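Local coordinates for protein glycerophosphodiester phosphodiesterase (Cytophaga hutchinsonii ATCC 33406, PDB 3CH0) that belongs to the glycerophosphodiester phosphodiesterase family and adopts a TIM-barrel fold built around a sheet of mostly parallel strands, at residues A[180-185]-A[208-213]. Sequence-based numbering, arbitrary orientation.
Sequences ALEYMH and EKLSFT. With EDO (1,2-ethanediol), chain F; EDO (1,2-ethanediol), chain R.
Glu-182 and Leu-210 are the closest pair of CA atoms, 7.2 Å apart, where helix 178-187 of this TIM-barrel protein meets residues 208-213, in the loop between helix 203-207 and strand 216-219. The contact joins the helix that follows strand 171-175 to the loop that leads into strand 216-219. Glu-182 clasps Ser-211 with both carboxylate oxygens, each through its syn lone pair: OE1 accepts from Ser-211 OG at 2.6 Å, and OE2 from Ser-211 N at 2.8 Å, with an N-H...O angle of 154°. A bend at chi2 (-71°) folds the Glu-182 chain, and the two bonds should restrict rotation of its carboxylate. A water donates to Glu-182 OE2 and to Lys-209 O, carrying the bridge back to Lys-209, two residues before Ser-211. One turn along the helix, the His-185 ring lies face to face on Phe-212, centroids 3.8 Å apart and planes 5° from parallel. The two side chains run past each other in opposite directions, so that His-185 CB sits over the phenyl face and Phe-212 CB over the imidazole. Leu-181 CB also meets Leu-210 CD2 at 4.1 Å, and Leu-181 and Phe-212 touch Tyr-195 and Leu-193, respectively, of strand 192-197. The carboxylate of Glu-182 borders the phenyl ring at its edge, OE1 lying 3.7 Å from Phe-212 CD1.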
ATOM      1  N   ALA A 180      11.416  -1.788 -10.141  1.00 10.35           N
ATOM      2  CA  ALA A 180      11.595  -1.885  -8.691  1.00 10.31           C
ATOM      3  C   ALA A 180      11.500  -3.381  -8.287  1.00 11.10           C
ATOM      4  O   ALA A 180      12.291  -3.865  -7.459  1.00 11.22           O
ATOM      5  CB  ALA A 180      10.521  -1.075  -7.944  1.00 11.13           C
ATOM      6  N   LEU A 181      10.581  -4.165  -8.896  1.00 10.98           N
ATOM      7  CA  LEU A 181      10.498  -5.594  -8.580  1.00  9.42           C
ATOM      8  C   LEU A 181      11.780  -6.361  -8.981  1.00  9.74           C
ATOM      9  O   LEU A 181      12.272  -7.195  -8.255  1.00 12.68           O
ATOM     10  CB  LEU A 181       9.243  -6.198  -9.175  1.00 10.40           C
ATOM     11  CG  LEU A 181       7.933  -5.567  -8.736  1.00 12.75           C
ATOM     12  CD1 LEU A 181       6.770  -6.131  -9.580  1.00 12.06           C
ATOM     13  CD2 LEU A 181       7.744  -5.748  -7.228  1.00 11.06           C
ATOM     14  N   GLU A 182      12.302  -6.039 -10.164  1.00 11.21           N
ATOM     15  CA  GLU A 182      13.535  -6.705 -10.614  1.00 10.59           C
ATOM     16  C   GLU A 182      14.694  -6.394  -9.680  1.00  9.63           C
ATOM     17  O   GLU A 182      15.525  -7.277  -9.340  1.00 11.94           O
ATOM     18  CB  GLU A 182      13.900  -6.313 -12.049  1.00 12.01           C
ATOM     19  CG  GLU A 182      12.923  -6.792 -13.098  1.00 12.47           C
ATOM     20  CD  GLU A 182      12.901  -8.268 -13.387  1.00 14.07           C
ATOM     21  OE1 GLU A 182      13.732  -9.065 -12.864  1.00 15.64           O
ATOM     22  OE2 GLU A 182      12.013  -8.677 -14.203  1.00 15.08           O
ATOM     23  N   TYR A 183      14.827  -5.126  -9.313  1.00 10.45           N
ATOM     24  CA  TYR A 183      15.910  -4.674  -8.423  1.00 10.74           C
ATOM     25  C   TYR A 183      15.816  -5.384  -7.083  1.00 12.49           C
ATOM     26  O   TYR A 183      16.790  -5.926  -6.524  1.00 13.43           O
ATOM     27  CB  TYR A 183      15.857  -3.165  -8.228  1.00 11.34           C
ATOM     28  CG  TYR A 183      16.962  -2.684  -7.328  1.00 10.98           C
ATOM     29  CD1 TYR A 183      18.211  -2.449  -7.838  1.00 11.48           C
ATOM     30  CD2 TYR A 183      16.762  -2.558  -5.958  1.00 11.13           C
ATOM     31  CE1 TYR A 183      19.255  -2.032  -7.031  1.00 11.53           C
ATOM     32  CE2 TYR A 183      17.797  -2.104  -5.127  1.00 12.58           C
ATOM     33  CZ  TYR A 183      19.063  -1.859  -5.668  1.00 15.10           C
ATOM     34  OH  TYR A 183      20.130  -1.437  -4.894  1.00 13.28           O
HETATM   35  N   MSE A 184      14.618  -5.363  -6.494  1.00 10.34           N
HETATM   36  CA  MSE A 184      14.394  -6.063  -5.228  1.00  8.22           C
HETATM   37  C   MSE A 184      14.709  -7.539  -5.297  1.00 10.92           C
HETATM   38  O   MSE A 184      15.358  -8.108  -4.403  1.00 13.37           O
HETATM   39  CB  MSE A 184      12.937  -5.941  -4.778  1.00 10.24           C
HETATM   40  CG  MSE A 184      12.479  -4.566  -4.384  1.00 10.80           C
HETATM   41 SE   MSE A 184      13.329  -3.925  -2.756  0.75 11.82          SE
HETATM   42  CE  MSE A 184      12.731  -5.303  -1.570  1.00 14.33           C
ATOM     43  N   HIS A 185      14.272  -8.192  -6.366  1.00 11.27           N
ATOM     44  CA  HIS A 185      14.477  -9.614  -6.508  1.00 11.67           C
ATOM     45  C   HIS A 185      15.931  -9.966  -6.612  1.00 14.92           C
ATOM     46  O   HIS A 185      16.367 -10.981  -6.026  1.00 13.93           O
ATOM     47  CB  HIS A 185      13.750 -10.079  -7.734  1.00 12.17           C
ATOM     48  CG  HIS A 185      13.896 -11.542  -8.002  1.00 14.33           C
ATOM     49  ND1 HIS A 185      13.358 -12.517  -7.196  1.00 14.49           N
ATOM     50  CD2 HIS A 185      14.501 -12.187  -9.036  1.00 17.28           C
ATOM     51  CE1 HIS A 185      13.656 -13.711  -7.705  1.00 18.06           C
ATOM     52  NE2 HIS A 185      14.312 -13.533  -8.838  1.00 17.54           N
ATOM     53  N   GLU A 208       5.022 -12.284 -18.243  1.00 14.63           N
ATOM     54  CA  GLU A 208       6.196 -12.183 -19.109  1.00 16.11           C
ATOM     55  C   GLU A 208       6.935 -10.855 -18.982  1.00 15.09           C
ATOM     56  O   GLU A 208       8.088 -10.728 -19.439  1.00 17.86           O
ATOM     57  CB  GLU A 208       5.821 -12.461 -20.580  1.00 17.56           C
ATOM     58  CG  GLU A 208       5.574 -13.921 -20.813  1.00 23.11           C
ATOM     59  CD  GLU A 208       4.989 -14.257 -22.178  1.00 24.24           C
ATOM     60  OE1 GLU A 208       4.705 -13.332 -22.970  1.00 31.61           O
ATOM     61  OE2 GLU A 208       4.829 -15.479 -22.404  1.00 29.60           O
ATOM     62  N   LYS A 209       6.314  -9.878 -18.316  1.00 11.19           N
ATOM     63  CA  LYS A 209       6.935  -8.579 -18.058  1.00 12.58           C
ATOM     64  C   LYS A 209       7.986  -8.641 -16.926  1.00 14.34           C
ATOM     65  O   LYS A 209       8.757  -7.682 -16.774  1.00 16.13           O
ATOM     66  CB  LYS A 209       5.869  -7.530 -17.730  1.00 13.69           C
ATOM     67  CG  LYS A 209       4.888  -7.369 -18.886  1.00 13.75           C
ATOM     68  CD  LYS A 209       3.738  -6.443 -18.548  1.00 15.70           C
ATOM     69  CE  LYS A 209       2.729  -6.406 -19.700  1.00 20.50           C
ATOM     70  NZ  LYS A 209       1.569  -5.547 -19.290  1.00 21.64           N
ATOM     71  N   LEU A 210       8.045  -9.753 -16.207  1.00 13.33           N
ATOM     72  CA  LEU A 210       9.041  -9.980 -15.145  1.00 13.40           C
ATOM     73  C   LEU A 210       9.897 -11.176 -15.514  1.00 15.84           C
ATOM     74  O   LEU A 210       9.436 -12.065 -16.224  1.00 15.02           O
ATOM     75  CB  LEU A 210       8.370 -10.285 -13.792  1.00 13.34           C
ATOM     76  CG  LEU A 210       7.626  -9.119 -13.121  1.00 12.48           C
ATOM     77  CD1 LEU A 210       6.864  -9.647 -11.907  1.00 14.49           C
ATOM     78  CD2 LEU A 210       8.553  -8.016 -12.750  1.00 13.87           C
ATOM     79  N   SER A 211      11.123 -11.201 -15.013  1.00 15.36           N
ATOM     80  CA  SER A 211      12.046 -12.308 -15.243  1.00 16.43           C
ATOM     81  C   SER A 211      11.923 -13.467 -14.244  1.00 17.56           C
ATOM     82  O   SER A 211      12.659 -14.461 -14.328  1.00 16.23           O
ATOM     83  CB  SER A 211      13.488 -11.766 -15.193  1.00 14.98           C
ATOM     84  OG  SER A 211      13.871 -11.500 -13.838  1.00 15.61           O
ATOM     85  N   PHE A 212      10.981 -13.372 -13.317  1.00 14.63           N
ATOM     86  CA  PHE A 212      10.827 -14.316 -12.234  1.00 14.82           C
ATOM     87  C   PHE A 212       9.364 -14.297 -11.836  1.00 13.70           C
ATOM     88  O   PHE A 212       8.581 -13.401 -12.218  1.00 12.79           O
ATOM     89  CB  PHE A 212      11.694 -13.889 -11.041  1.00 13.18           C
ATOM     90  CG  PHE A 212      11.257 -12.597 -10.437  1.00 12.07           C
ATOM     91  CD1 PHE A 212      11.613 -11.404 -10.996  1.00 13.31           C
ATOM     92  CD2 PHE A 212      10.478 -12.600  -9.273  1.00 12.57           C
ATOM     93  CE1 PHE A 212      11.148 -10.197 -10.447  1.00 15.86           C
ATOM     94  CE2 PHE A 212      10.043 -11.395  -8.706  1.00 14.58           C
ATOM     95  CZ  PHE A 212      10.391 -10.212  -9.303  1.00 13.04           C
ATOM     96  N   THR A 213       9.006 -15.272 -11.032  1.00 12.78           N
ATOM     97  CA  THR A 213       7.631 -15.416 -10.536  1.00 13.55           C
ATOM     98  C   THR A 213       7.614 -14.820  -9.126  1.00 13.94           C
ATOM     99  O   THR A 213       8.265 -15.330  -8.222  1.00 14.19           O
ATOM    100  CB  THR A 213       7.204 -16.893 -10.478  1.00 14.35           C
ATOM    101  OG1 THR A 213       7.304 -17.431 -11.796  1.00 17.52           O
ATOM    102  CG2 THR A 213       5.770 -17.018  -9.984  1.00 13.97           C
TER
HETATM  103  C1  EDO F 276       9.276 -16.449 -15.677  1.00 52.14           C
HETATM  104  O1  EDO F 276       9.579 -16.768 -14.309  1.00 51.43           O
HETATM  105  C2  EDO F 276       8.963 -14.963 -15.794  1.00 48.20           C
HETATM  106  O2  EDO F 276       8.487 -14.567 -17.092  1.00 46.76           O
HETATM  107  C1  EDO R 288      11.547  -9.772 -18.326  1.00 41.99           C
HETATM  108  O1  EDO R 288      12.484 -10.771 -18.741  1.00 43.15           O
HETATM  109  C2  EDO R 288      11.441  -8.641 -19.342  1.00 46.99           C
HETATM  110  O2  EDO R 288      10.307  -8.841 -20.196  1.00 52.60           O
HETATM  111  O   HOH W   1      11.057  -6.650 -15.856  1.00 23.13           O